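Long-range contacts in glutamate--cysteine ligase GshA (Methylobacillus flagellatus KT, PDB 3K1T), which probably catalyses the ATP-dependent joining of glutamate and cysteine to gamma-glutamylcysteine, the first step of glutathione synthesis: residues A[27-32]-A[220-225]; A[35-40]-A[412-417]; A[41-46]-A[62-67]; A[82-87]-A[347-352]. All blocks are in the same frame, centred on the assembly; numbering follows the deposited sequence.

Contact 1: residues A[27-32]-A[220-225]; sequences PRIEHW and EEFAPL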
loop_
_atom_site.group_PDB
_atom_site.type_symbol
_atom_site.label_atom_id
_atom_site.label_comp_id
_atom_site.label_asym_id
_atom_site.label_seq_id
_atom_site.Cartn_x
_atom_site.Cartn_y
_atom_site.Cartn_z
ATOM N N PRO A 27 -15.348 2.464 10.844
ATOM C CA PRO A 27 -15.784 2.108 9.488
ATOM C C PRO A 27 -16.587 3.215 8.764
ATOM O O PRO A 27 -16.449 3.395 7.550
ATOM C CB PRO A 27 -16.657 0.865 9.695
ATOM C CG PRO A 27 -16.681 0.572 11.194
ATOM C CD PRO A 27 -15.752 1.476 11.874
ATOM N N ARG A 28 -17.429 3.948 9.491
ATOM C CA ARG A 28 -18.146 5.069 8.883
ATOM C C ARG A 28 -17.199 6.112 8.325
ATOM O O ARG A 28 -17.418 6.631 7.206
ATOM C CB ARG A 28 -19.159 5.706 9.862
ATOM C CG ARG A 28 -19.350 7.215 9.725
ATOM C CD ARG A 28 -20.187 7.823 10.871
ATOM N NE ARG A 28 -21.597 7.676 10.576
ATOM C CZ ARG A 28 -22.321 6.593 10.832
ATOM N NH1 ARG A 28 -21.798 5.544 11.458
ATOM N NH2 ARG A 28 -23.600 6.576 10.489
ATOM N N ILE A 29 -16.160 6.429 9.078
ATOM C CA ILE A 29 -15.133 7.373 8.651
ATOM C C ILE A 29 -14.393 6.897 7.393
ATOM O O ILE A 29 -14.227 7.659 6.438
ATOM C CB ILE A 29 -14.146 7.668 9.793
ATOM C CG1 ILE A 29 -14.845 8.495 10.906
ATOM C CG2 ILE A 29 -12.813 8.369 9.278
ATOM C CD1 ILE A 29 -14.097 8.426 12.243
ATOM N N GLU A 30 -13.939 5.648 7.389
ATOM C CA GLU A 30 -13.198 5.133 6.249
ATOM C C GLU A 30 -14.093 5.036 4.979
ATOM O O GLU A 30 -13.651 5.364 3.862
ATOM C CB GLU A 30 -12.544 3.802 6.590
ATOM C CG GLU A 30 -11.529 3.929 7.722
ATOM C CD GLU A 30 -10.349 4.846 7.415
ATOM O OE1 GLU A 30 -10.076 5.156 6.228
ATOM O OE2 GLU A 30 -9.688 5.275 8.388
ATOM N N HIS A 31 -15.343 4.638 5.159
ATOM C CA HIS A 31 -16.307 4.653 4.063
ATOM C C HIS A 31 -16.520 6.071 3.543
ATOM O O HIS A 31 -16.525 6.308 2.330
ATOM C CB HIS A 31 -17.651 4.070 4.510
ATOM C CG HIS A 31 -18.688 4.130 3.451
ATOM N ND1 HIS A 31 -19.636 5.128 3.395
ATOM C CD2 HIS A 31 -18.864 3.375 2.342
ATOM C CE1 HIS A 31 -20.399 4.939 2.332
ATOM N NE2 HIS A 31 -19.959 3.881 1.680
ATOM N N TRP A 32 -16.614 7.043 4.458
ATOM C CA TRP A 32 -16.787 8.441 4.040
ATOM C C TRP A 32 -15.580 8.920 3.228
ATOM O O TRP A 32 -15.740 9.525 2.165
ATOM C CB TRP A 32 -17.038 9.318 5.270
ATOM C CG TRP A 32 -17.245 10.776 4.967
ATOM C CD1 TRP A 32 -18.425 11.385 4.673
ATOM C CD2 TRP A 32 -16.250 11.802 4.966
ATOM N NE1 TRP A 32 -18.238 12.716 4.482
ATOM C CE2 TRP A 32 -16.908 13.010 4.645
ATOM C CE3 TRP A 32 -14.873 11.821 5.194
ATOM C CZ2 TRP A 32 -16.238 14.227 4.562
ATOM C CZ3 TRP A 32 -14.216 13.027 5.141
ATOM C CH2 TRP A 32 -14.903 14.225 4.818
ATOM N N GLU A 220 -17.029 21.095 8.158
ATOM C CA GLU A 220 -18.481 21.277 8.263
ATOM C C GLU A 220 -19.229 20.021 7.891
ATOM O O GLU A 220 -20.305 19.793 8.409
ATOM C CB GLU A 220 -18.992 22.394 7.349
ATOM C CG GLU A 220 -18.762 23.785 7.874
ATOM C CD GLU A 220 -18.919 24.867 6.760
ATOM O OE1 GLU A 220 -19.616 24.611 5.715
ATOM O OE2 GLU A 220 -18.330 25.960 6.957
ATOM N N GLU A 221 -18.660 19.196 7.019
ATOM C CA GLU A 221 -19.271 17.914 6.733
ATOM C C GLU A 221 -18.830 16.806 7.690
ATOM O O GLU A 221 -19.643 15.970 8.115
ATOM C CB GLU A 221 -19.009 17.513 5.300
ATOM C CG GLU A 221 -19.741 16.233 4.981
ATOM C CD GLU A 221 -19.695 15.861 3.517
ATOM O OE1 GLU A 221 -19.197 16.698 2.717
ATOM O OE2 GLU A 221 -20.132 14.710 3.212
ATOM N N PHE A 222 -17.540 16.780 8.027
ATOM C CA PHE A 222 -17.008 15.710 8.850
ATOM C C PHE A 222 -17.426 15.785 10.307
ATOM O O PHE A 222 -17.726 14.765 10.916
ATOM C CB PHE A 222 -15.480 15.678 8.743
ATOM C CG PHE A 222 -14.852 14.483 9.384
ATOM C CD1 PHE A 222 -14.837 13.255 8.725
ATOM C CD2 PHE A 222 -14.230 14.593 10.597
ATOM C CE1 PHE A 222 -14.222 12.125 9.339
ATOM C CE2 PHE A 222 -13.628 13.494 11.205
ATOM C CZ PHE A 222 -13.612 12.264 10.569
ATOM N N ALA A 223 -17.456 16.971 10.884
ATOM C CA ALA A 223 -17.751 17.106 12.301
ATOM C C ALA A 223 -19.147 16.519 12.683
ATOM O O ALA A 223 -19.238 15.758 13.655
ATOM C CB ALA A 223 -17.582 18.578 12.755
ATOM N N PRO A 224 -20.197 16.806 11.898
ATOM C CA PRO A 224 -21.476 16.156 12.213
ATOM C C PRO A 224 -21.523 14.655 11.940
ATOM O O PRO A 224 -22.300 13.970 12.596
ATOM C CB PRO A 224 -22.507 16.892 11.339
ATOM C CG PRO A 224 -21.759 17.928 10.588
ATOM C CD PRO A 224 -20.347 17.900 10.909
ATOM N N LEU A 225 -20.709 14.157 11.009
ATOM C CA LEU A 225 -20.581 12.707 10.745
ATOM C C LEU A 225 -20.227 11.963 12.031
ATOM O O LEU A 225 -20.773 10.880 12.292
ATOM C CB LEU A 225 -19.515 12.428 9.669
ATOM C CG LEU A 225 -19.321 10.974 9.189
ATOM C CD1 LEU A 225 -20.522 10.544 8.297
ATOM C CD2 LEU A 225 -17.968 10.766 8.476
#

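Contact 2: residues A[35-40]-A[412-417]; sequences SQWQEY and ALLAAT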
loop_
_atom_site.group_PDB
_atom_site.type_symbol
_atom_site.label_atom_id
_atom_site.label_comp_id
_atom_site.label_asym_id
_atom_site.label_seq_id
_atom_site.Cartn_x
_atom_site.Cartn_y
_atom_site.Cartn_z
ATOM N N SER A 35 -15.751 7.590 -0.286
ATOM C CA SER A 35 -16.678 8.366 -1.098
ATOM C C SER A 35 -16.040 9.685 -1.565
ATOM O O SER A 35 -16.224 10.076 -2.720
ATOM C CB SER A 35 -17.979 8.671 -0.354
ATOM O OG SER A 35 -18.581 7.451 -0.024
ATOM N N GLN A 36 -15.288 10.351 -0.682
ATOM C CA GLN A 36 -14.648 11.621 -1.058
ATOM C C GLN A 36 -13.598 11.464 -2.152
ATOM O O GLN A 36 -13.564 12.249 -3.121
ATOM C CB GLN A 36 -14.060 12.363 0.157
ATOM C CG GLN A 36 -15.069 12.576 1.309
ATOM C CD GLN A 36 -16.340 13.210 0.857
ATOM O OE1 GLN A 36 -16.318 14.268 0.253
ATOM N NE2 GLN A 36 -17.463 12.550 1.125
ATOM N N TRP A 37 -12.753 10.448 -2.031
ATOM C CA TRP A 37 -11.685 10.239 -3.011
ATOM C C TRP A 37 -12.270 9.835 -4.382
ATOM O O TRP A 37 -11.685 10.203 -5.403
ATOM C CB TRP A 37 -10.658 9.191 -2.565
ATOM C CG TRP A 37 -10.089 9.408 -1.164
ATOM C CD1 TRP A 37 -10.053 8.502 -0.145
ATOM C CD2 TRP A 37 -9.477 10.590 -0.667
ATOM N NE1 TRP A 37 -9.499 9.070 0.961
ATOM C CE2 TRP A 37 -9.138 10.349 0.678
ATOM C CE3 TRP A 37 -9.238 11.850 -1.203
ATOM C CZ2 TRP A 37 -8.535 11.307 1.476
ATOM C CZ3 TRP A 37 -8.588 12.803 -0.407
ATOM C CH2 TRP A 37 -8.276 12.521 0.918
ATOM N N GLN A 38 -13.419 9.150 -4.411
ATOM C CA GLN A 38 -14.076 8.814 -5.687
ATOM C C GLN A 38 -14.496 10.076 -6.425
ATOM O O GLN A 38 -14.444 10.132 -7.657
ATOM C CB GLN A 38 -15.330 7.939 -5.498
ATOM C CG GLN A 38 -15.054 6.528 -5.018
ATOM C CD GLN A 38 -16.322 5.689 -4.786
ATOM O OE1 GLN A 38 -16.529 5.110 -3.696
ATOM N NE2 GLN A 38 -17.150 5.581 -5.823
ATOM N N GLU A 39 -14.930 11.086 -5.678
ATOM C CA GLU A 39 -15.316 12.359 -6.263
ATOM C C GLU A 39 -14.135 13.263 -6.623
ATOM O O GLU A 39 -14.150 13.881 -7.692
ATOM C CB GLU A 39 -16.266 13.088 -5.316
ATOM C CG GLU A 39 -16.602 14.489 -5.776
ATOM C CD GLU A 39 -17.837 15.087 -5.119
ATOM O OE1 GLU A 39 -18.373 14.509 -4.143
ATOM O OE2 GLU A 39 -18.271 16.169 -5.602
ATOM N N TYR A 40 -13.108 13.334 -5.763
ATOM C CA TYR A 40 -12.045 14.330 -5.901
ATOM C C TYR A 40 -10.608 13.928 -6.304
ATOM O O TYR A 40 -9.849 14.776 -6.762
ATOM C CB TYR A 40 -11.981 15.168 -4.628
ATOM C CG TYR A 40 -13.220 15.993 -4.385
ATOM C CD1 TYR A 40 -13.510 17.122 -5.174
ATOM C CD2 TYR A 40 -14.105 15.657 -3.378
ATOM C CE1 TYR A 40 -14.637 17.891 -4.929
ATOM C CE2 TYR A 40 -15.227 16.395 -3.148
ATOM C CZ TYR A 40 -15.484 17.516 -3.918
ATOM O OH TYR A 40 -16.622 18.212 -3.622
ATOM N N ALA A 412 -7.206 17.491 5.908
ATOM C CA ALA A 412 -6.427 18.600 5.309
ATOM C C ALA A 412 -6.037 18.275 3.846
ATOM O O ALA A 412 -6.061 19.141 2.979
ATOM C CB ALA A 412 -5.182 18.902 6.159
ATOM N N LEU A 413 -5.669 17.027 3.571
ATOM C CA LEU A 413 -5.417 16.586 2.189
ATOM C C LEU A 413 -6.615 16.760 1.276
ATOM O O LEU A 413 -6.497 17.276 0.145
ATOM C CB LEU A 413 -4.964 15.114 2.165
ATOM C CG LEU A 413 -4.489 14.587 0.817
ATOM C CD1 LEU A 413 -3.102 15.151 0.559
ATOM C CD2 LEU A 413 -4.462 13.023 0.785
ATOM N N LEU A 414 -7.787 16.355 1.753
ATOM C CA LEU A 414 -9.015 16.496 0.985
ATOM C C LEU A 414 -9.309 17.980 0.686
ATOM O O LEU A 414 -9.632 18.363 -0.467
ATOM C CB LEU A 414 -10.188 15.865 1.775
ATOM C CG LEU A 414 -11.577 15.974 1.159
ATOM C CD1 LEU A 414 -11.583 15.361 -0.273
ATOM C CD2 LEU A 414 -12.615 15.273 2.056
ATOM N N ALA A 415 -9.136 18.818 1.697
ATOM C CA ALA A 415 -9.346 20.229 1.513
ATOM C C ALA A 415 -8.415 20.819 0.438
ATOM O O ALA A 415 -8.874 21.619 -0.412
ATOM C CB ALA A 415 -9.177 21.000 2.865
ATOM N N ALA A 416 -7.136 20.459 0.487
ATOM C CA ALA A 416 -6.143 20.919 -0.515
ATOM C C ALA A 416 -6.515 20.439 -1.931
ATOM O O ALA A 416 -6.392 21.224 -2.904
ATOM C CB ALA A 416 -4.753 20.466 -0.150
ATOM N N THR A 417 -7.024 19.213 -2.025
ATOM C CA THR A 417 -7.460 18.603 -3.282
ATOM C C THR A 417 -8.633 19.392 -3.889
ATOM O O THR A 417 -8.621 19.748 -5.079
ATOM C CB THR A 417 -7.892 17.142 -3.060
ATOM O OG1 THR A 417 -6.788 16.435 -2.510
ATOM C CG2 THR A 417 -8.381 16.457 -4.383
#

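Contact 3: residues A[41-46]-A[62-67]; sequences GAPFYA and TNLFPG. With SO4 (sulfate ion), chain B.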
loop_
_atom_site.group_PDB
_atom_site.type_symbol
_atom_site.label_atom_id
_atom_site.label_comp_id
_atom_site.label_asym_id
_atom_site.label_seq_id
_atom_site.Cartn_x
_atom_site.Cartn_y
_atom_site.Cartn_z
ATOM N N GLY A 41 -10.314 12.647 -6.186
ATOM C CA GLY A 41 -8.966 12.134 -6.340
ATOM C C GLY A 41 -8.229 12.621 -5.117
ATOM O O GLY A 41 -8.870 13.071 -4.150
ATOM N N ALA A 42 -6.903 12.537 -5.210
ATOM C CA ALA A 42 -5.954 12.991 -4.209
ATOM C C ALA A 42 -4.665 13.369 -4.955
ATOM O O ALA A 42 -4.379 12.859 -6.063
ATOM C CB ALA A 42 -5.643 11.884 -3.157
ATOM N N PRO A 43 -3.850 14.238 -4.350
ATOM C CA PRO A 43 -2.579 14.589 -4.974
ATOM C C PRO A 43 -1.638 13.379 -5.006
ATOM O O PRO A 43 -1.833 12.408 -4.259
ATOM C CB PRO A 43 -1.966 15.648 -4.012
ATOM C CG PRO A 43 -3.037 16.019 -3.103
ATOM C CD PRO A 43 -4.017 14.916 -3.053
ATOM N N PHE A 44 -0.583 13.482 -5.814
ATOM C CA PHE A 44 0.452 12.447 -5.900
ATOM C C PHE A 44 1.093 12.220 -4.519
ATOM O O PHE A 44 1.297 11.079 -4.085
ATOM C CB PHE A 44 1.528 12.862 -6.956
ATOM C CG PHE A 44 2.533 11.792 -7.241
ATOM C CD1 PHE A 44 2.303 10.864 -8.248
ATOM C CD2 PHE A 44 3.710 11.704 -6.507
ATOM C CE1 PHE A 44 3.186 9.841 -8.499
ATOM C CE2 PHE A 44 4.621 10.686 -6.763
ATOM C CZ PHE A 44 4.355 9.748 -7.762
ATOM N N TYR A 45 1.448 13.337 -3.854
ATOM C CA TYR A 45 2.034 13.327 -2.533
ATOM C C TYR A 45 1.730 14.613 -1.766
ATOM O O TYR A 45 1.310 15.615 -2.358
ATOM C CB TYR A 45 3.540 12.987 -2.548
ATOM C CG TYR A 45 4.508 13.900 -3.280
ATOM C CD1 TYR A 45 4.129 15.120 -3.868
ATOM C CD2 TYR A 45 5.840 13.504 -3.415
ATOM C CE1 TYR A 45 5.069 15.920 -4.571
ATOM C CE2 TYR A 45 6.776 14.290 -4.077
ATOM C CZ TYR A 45 6.402 15.504 -4.649
ATOM O OH TYR A 45 7.376 16.261 -5.287
ATOM N N ALA A 46 1.918 14.570 -0.447
ATOM C CA ALA A 46 1.630 15.711 0.409
ATOM C C ALA A 46 2.136 15.472 1.815
ATOM O O ALA A 46 2.279 14.318 2.262
ATOM C CB ALA A 46 0.105 15.978 0.442
ATOM N N THR A 62 -0.226 22.668 4.987
ATOM C CA THR A 62 -0.349 21.598 3.994
ATOM C C THR A 62 0.667 21.897 2.898
ATOM O O THR A 62 0.696 23.034 2.350
ATOM C CB THR A 62 -1.738 21.532 3.402
ATOM O OG1 THR A 62 -2.682 21.306 4.467
ATOM C CG2 THR A 62 -1.874 20.361 2.383
ATOM N N ASN A 63 1.515 20.919 2.607
ATOM C CA ASN A 63 2.553 21.091 1.598
ATOM C C ASN A 63 2.356 20.046 0.487
ATOM O O ASN A 63 2.452 18.856 0.719
ATOM C CB ASN A 63 3.899 20.963 2.292
ATOM C CG ASN A 63 5.111 21.257 1.357
ATOM O OD1 ASN A 63 4.959 21.592 0.178
ATOM N ND2 ASN A 63 6.308 21.106 1.911
ATOM N N LEU A 64 2.109 20.501 -0.728
ATOM C CA LEU A 64 1.976 19.587 -1.885
ATOM C C LEU A 64 3.300 19.260 -2.573
ATOM O O LEU A 64 3.315 18.567 -3.609
ATOM C CB LEU A 64 0.997 20.182 -2.895
ATOM C CG LEU A 64 -0.426 20.383 -2.404
ATOM C CD1 LEU A 64 -1.262 21.031 -3.505
ATOM C CD2 LEU A 64 -1.025 19.070 -1.923
ATOM N N PHE A 65 4.395 19.722 -1.972
ATOM C CA PHE A 65 5.767 19.479 -2.433
ATOM C C PHE A 65 6.684 19.076 -1.263
ATOM O O PHE A 65 7.664 19.761 -0.942
ATOM C CB PHE A 65 6.306 20.746 -3.140
ATOM C CG PHE A 65 5.279 21.453 -3.970
ATOM C CD1 PHE A 65 4.401 22.372 -3.373
ATOM C CD2 PHE A 65 5.185 21.220 -5.342
ATOM C CE1 PHE A 65 3.449 23.043 -4.123
ATOM C CE2 PHE A 65 4.228 21.879 -6.115
ATOM C CZ PHE A 65 3.343 22.779 -5.506
ATOM N N PRO A 66 6.365 17.954 -0.592
ATOM C CA PRO A 66 7.078 17.629 0.648
ATOM C C PRO A 66 8.566 17.422 0.429
ATOM O O PRO A 66 8.961 16.797 -0.561
ATOM C CB PRO A 66 6.386 16.334 1.154
ATOM C CG PRO A 66 5.432 15.931 0.114
ATOM C CD PRO A 66 5.284 16.994 -0.903
ATOM N N GLY A 67 9.367 17.920 1.357
ATOM C CA GLY A 67 10.810 17.912 1.215
ATOM C C GLY A 67 11.599 17.220 2.305
ATOM O O GLY A 67 12.772 17.504 2.485
HETATM S S SO4 B . 7.836 19.222 4.613
HETATM O O1 SO4 B . 8.592 19.047 5.831
HETATM O O2 SO4 B . 7.276 17.913 4.489
HETATM O O3 SO4 B . 6.784 20.204 4.757
HETATM O O4 SO4 B . 8.727 19.555 3.479
HETATM O O HOH W 1 1.309 17.108 -4.636
#

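Contact 4: residues A[82-87]-A[347-352]; sequences QAAMVA and YMMDHF. With SO4 (sulfate ion), chain B.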
loop_
_atom_site.group_PDB
_atom_site.type_symbol
_atom_site.label_atom_id
_atom_site.label_comp_id
_atom_site.label_asym_id
_atom_site.label_seq_id
_atom_site.Cartn_x
_atom_site.Cartn_y
_atom_site.Cartn_z
ATOM N N GLN A 82 4.524 1.005 -2.167
ATOM C CA GLN A 82 3.221 0.561 -2.613
ATOM C C GLN A 82 2.286 1.758 -2.867
ATOM O O GLN A 82 1.596 1.830 -3.895
ATOM C CB GLN A 82 2.611 -0.391 -1.576
ATOM C CG GLN A 82 1.327 -1.050 -2.032
ATOM C CD GLN A 82 0.787 -1.976 -0.950
ATOM O OE1 GLN A 82 1.171 -3.142 -0.872
ATOM N NE2 GLN A 82 -0.083 -1.464 -0.139
ATOM N N ALA A 83 2.298 2.728 -1.947
ATOM C CA ALA A 83 1.461 3.910 -2.108
ATOM C C ALA A 83 1.906 4.721 -3.335
ATOM O O ALA A 83 1.098 5.275 -4.052
ATOM C CB ALA A 83 1.507 4.767 -0.815
ATOM N N ALA A 84 3.210 4.822 -3.554
ATOM C CA ALA A 84 3.723 5.526 -4.730
ATOM C C ALA A 84 3.263 4.804 -6.003
ATOM O O ALA A 84 2.882 5.446 -6.970
ATOM C CB ALA A 84 5.258 5.595 -4.706
HETATM N N MSE A 85 3.264 3.478 -6.001
HETATM C CA MSE A 85 2.706 2.736 -7.152
HETATM C C MSE A 85 1.233 3.012 -7.428
HETATM O O MSE A 85 0.832 3.188 -8.580
HETATM C CB MSE A 85 2.909 1.219 -7.022
HETATM C CG MSE A 85 4.323 0.845 -7.241
HETATM SE SE MSE A 85 4.560 -1.088 -6.907
HETATM C CE MSE A 85 6.089 -1.352 -8.145
ATOM N N VAL A 86 0.436 3.086 -6.375
ATOM C CA VAL A 86 -0.976 3.503 -6.509
ATOM C C VAL A 86 -1.069 4.901 -7.125
ATOM O O VAL A 86 -1.837 5.123 -8.046
ATOM C CB VAL A 86 -1.689 3.463 -5.126
ATOM C CG1 VAL A 86 -3.124 4.054 -5.211
ATOM C CG2 VAL A 86 -1.734 2.004 -4.606
ATOM N N ALA A 87 -0.288 5.854 -6.607
ATOM C CA ALA A 87 -0.260 7.221 -7.141
ATOM C C ALA A 87 0.092 7.230 -8.633
ATOM O O ALA A 87 -0.587 7.878 -9.428
ATOM C CB ALA A 87 0.732 8.115 -6.357
ATOM N N TYR A 347 2.956 12.324 6.398
ATOM C CA TYR A 347 3.201 12.124 4.953
ATOM C C TYR A 347 2.155 11.192 4.318
ATOM O O TYR A 347 1.812 10.122 4.878
ATOM C CB TYR A 347 4.614 11.544 4.737
ATOM C CG TYR A 347 5.666 12.599 4.587
ATOM C CD1 TYR A 347 5.808 13.622 5.546
ATOM C CD2 TYR A 347 6.497 12.625 3.477
ATOM C CE1 TYR A 347 6.746 14.621 5.385
ATOM C CE2 TYR A 347 7.463 13.611 3.317
ATOM C CZ TYR A 347 7.566 14.620 4.262
ATOM O OH TYR A 347 8.474 15.629 4.074
HETATM N N MSE A 348 1.686 11.588 3.139
HETATM C CA MSE A 348 0.750 10.846 2.336
HETATM C C MSE A 348 1.231 10.738 0.908
HETATM O O MSE A 348 1.876 11.659 0.403
HETATM C CB MSE A 348 -0.632 11.490 2.383
HETATM C CG MSE A 348 -1.298 11.265 3.779
HETATM SE SE MSE A 348 -2.515 12.700 4.280
HETATM C CE MSE A 348 -1.198 14.121 4.388
HETATM N N MSE A 349 0.948 9.598 0.289
HETATM C CA MSE A 349 1.059 9.421 -1.160
HETATM C C MSE A 349 -0.264 8.866 -1.661
HETATM O O MSE A 349 -0.875 7.993 -1.009
HETATM C CB MSE A 349 2.259 8.524 -1.503
HETATM C CG MSE A 349 3.539 9.105 -0.950
HETATM SE SE MSE A 349 5.138 8.168 -1.646
HETATM C CE MSE A 349 5.200 9.168 -3.299
ATOM N N ASP A 350 -0.771 9.424 -2.752
ATOM C CA ASP A 350 -2.189 9.244 -3.110
ATOM C C ASP A 350 -2.981 9.583 -1.829
ATOM O O ASP A 350 -2.600 10.529 -1.108
ATOM C CB ASP A 350 -2.492 7.838 -3.678
ATOM C CG ASP A 350 -3.923 7.719 -4.217
ATOM O OD1 ASP A 350 -4.298 8.547 -5.025
ATOM O OD2 ASP A 350 -4.679 6.840 -3.814
ATOM N N HIS A 351 -4.031 8.836 -1.479
ATOM C CA HIS A 351 -4.779 9.197 -0.252
ATOM C C HIS A 351 -4.394 8.322 0.954
ATOM O O HIS A 351 -5.190 8.165 1.881
ATOM C CB HIS A 351 -6.289 9.174 -0.501
ATOM C CG HIS A 351 -6.819 7.872 -1.054
ATOM N ND1 HIS A 351 -7.301 7.755 -2.348
ATOM C CD2 HIS A 351 -6.951 6.646 -0.487
ATOM C CE1 HIS A 351 -7.720 6.511 -2.539
ATOM N NE2 HIS A 351 -7.527 5.821 -1.427
ATOM N N PHE A 352 -3.189 7.757 0.951
ATOM C CA PHE A 352 -2.736 6.845 2.008
ATOM C C PHE A 352 -1.688 7.506 2.883
ATOM O O PHE A 352 -0.735 8.134 2.383
ATOM C CB PHE A 352 -2.173 5.561 1.400
ATOM C CG PHE A 352 -3.209 4.759 0.687
ATOM C CD1 PHE A 352 -4.270 4.193 1.410
ATOM C CD2 PHE A 352 -3.184 4.620 -0.653
ATOM C CE1 PHE A 352 -5.253 3.453 0.754
ATOM C CE2 PHE A 352 -4.199 3.906 -1.322
ATOM C CZ PHE A 352 -5.233 3.347 -0.606
HETATM S S SO4 B . 7.836 19.222 4.613
HETATM O O1 SO4 B . 8.592 19.047 5.831
HETATM O O2 SO4 B . 7.276 17.913 4.489
HETATM O O3 SO4 B . 6.784 20.204 4.757
HETATM O O4 SO4 B . 8.727 19.555 3.479
#

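Contact 1: residues A[27-32]-A[220-225]
W32, I29 and R28 pack against E221, F222 and L225 in a partly buried helix-helix contact, where helix 26-40 runs nearly antiparallel to helix 210-226 toward the periphery of the chain. W32 makes the largest single contribution. With CG anti to the backbone N (chi1 -179°), the ring reaches out to helix 210-226. L225 CD2 lies over the five-membered ring, 4.0 Å from its centroid, and F222 CD1 meets the same face near its rim, 3.6 Å from W32 CZ3. At the indole edge, NE1 donates a nearly straight bond to E221 OE2 (3.0 Å, N-H...O 162°), arriving from above the carboxylate plane. The other oxygen of E221 bonds a glycerol. The I29 and F222 side chains cross at about a right angle, I29 CG1 lying 4.0 Å from F222 CZ. At the exposed margin, in one of its two modelled conformers, R28 slides past L225, a less certain contact. L411 and L414 of helix 398-421 also touch W32, while L22 of helix 13-23 touches both I29 and F222. The axes of the two short segments, 11.4 Å apart at 156°, are those of an antiparallel helix pair spaced by bulky side chains, with one polar tie, the indole-carboxylate bond.

Contact 2: residues A[35-40]-A[412-417]
The rings of W37 and Y40 both turn an oblique aspect to L414, and each has another neighbour on a face: H351 stacks on the indole, and E39 CG lies over the centre of the phenol ring. The benzo end of the indole does the touching, W37 CZ3 lying 3.9 Å from L414 CD1 and W37 CH2 3.8 Å from L413 CD2, with the tryptophan and L413 side chains crossing at about a right angle. L414 CD1 also sits 4.0 Å from Y40 CD2, while its other methyl, CD2, packs 3.7 Å from Q36 CG, where the glutamine chain bends. Three side chains of helix 26-40 thus touch L414. Near the C-terminal end of that helix, T417 turns its methyl CG2 to Y40, 3.3 Å from the backbone O. Placing T417 OG1 beside its own backbone N (chi1 -58°) lets the hydroxyl bond L413 O at 2.8 Å, and that carbonyl also accepts from T417 N, so the polar branch is satisfied within its own helix. The short segments run nearly parallel, 20° apart. Helix 210-226 touches L414 through V218 and Q36 through E221, whereas P43 touches L413 and T417, and strand 45-52 adjoins L413 through A46.

Contact 3: residues A[41-46]-A[62-67]
The open end of the beta hairpin formed by strands 45-52 and 57-63 is closed here by Y45 and A46 meeting L64 and P66, beside a sulfate site. The sulfate probably comes from the crystallisation liquor. Beyond N63 the chain leaves the strand through an Asx turn, in which N63 OD1 accepts the backbone N of F65 at 2.9 Å. P66 then folds back over Y45. Its CD stands 3.8 Å from the centroid of the Y45 ring, 17° off the ring normal, a CH-pi contact over one face; F44 CD2 lies on the opposite face. Y45 holds its ring there by placing CG between the backbone N and the carbonyl carbon (chi1 62°), and its hydroxyl bonds L176 O and N177 ND2 of the neighbouring sheet. The apolar remainder gathers round one methyl, L64 CD2, which packs against the P43 ring, 3.8 Å from its CG, and against A46 CB. Closer to the strands, A46 CA approaches N63 O at 3.3 Å in a CA-H...O contact. A bridging water links the two segments, donating to Y45 O and to L64 O. The asparagine that makes the turn serves the anion too: with its OD1 engaged by the backbone, the amide nitrogen is left to reach the sulfate, which S47 and R359 also bind. N63 ND2 gives a nearly straight bond to sulfate O3 (3.0 Å, N-H...O 172°), and G67 N donates to sulfate O4 at 2.8 Å.

Contact 4: residues A[82-87]-A[347-352]
An acidic residue at positive phi, D350, faces the buried side of helix 77-91 and lays its carboxylate oxygen OD2 3.5 Å from the V86 methyl CG1, the two side chains crossing at about a right angle. D350 (phi 50°) follows M349 in a type II' turn that ends at F352 and joins strands 340-349 and 352-361; M349 and F352 pair N to O in both directions across it. The turn rests on small residues of the helix. A83 CB meets M349 CB at 3.9 Å, and A87 CB lies 4.2 Å from D350 CB. M349, a selenomethionine, turns about its CG-SE bond (chi3 83°), which brings CE to within 3.8 Å of A84 CB. V86 CG1 also reaches the edge of the F352 ring, 4.0 Å from its CE2. F352 packs on Q82 of the second subunit as well, and H351 of the same turn bonds E89 of that subunit, so the turn borders the dimer interface. Between helix and turn the touching surfaces are chiefly apolar. The buried D350 carboxylate is met instead by K90, one helical turn beyond V86, in a salt bridge through OD2; this pairing would probably favour the ionised acid and offset the cost of burying its charge.

Overall arrangement
Contacts 2, 3 and 4 are buried, whereas contact 1 is partly buried and its centre lies farthest from the chain centre, about 22 Å away. Contacts 1 and 2 share helix 26-40 and touch where W32 meets L414. Segment 41-46 of contact 3 follows directly after that helix and adjoins contact 2 through P43 and A46. Contacts 3 and 4 use neighbouring strands of one antiparallel sheet and share the sulfate. The chemistry follows position: a direct indole-carboxylate bond at the outer helix pair, leucine and aromatic packing in contact 2, a water bridge and an anion site at the hairpin, and alanine-rich packing with an outside salt bridge in contact 4. Contacts 1 and 4 have several residues near the second subunit, contact 2 a single one.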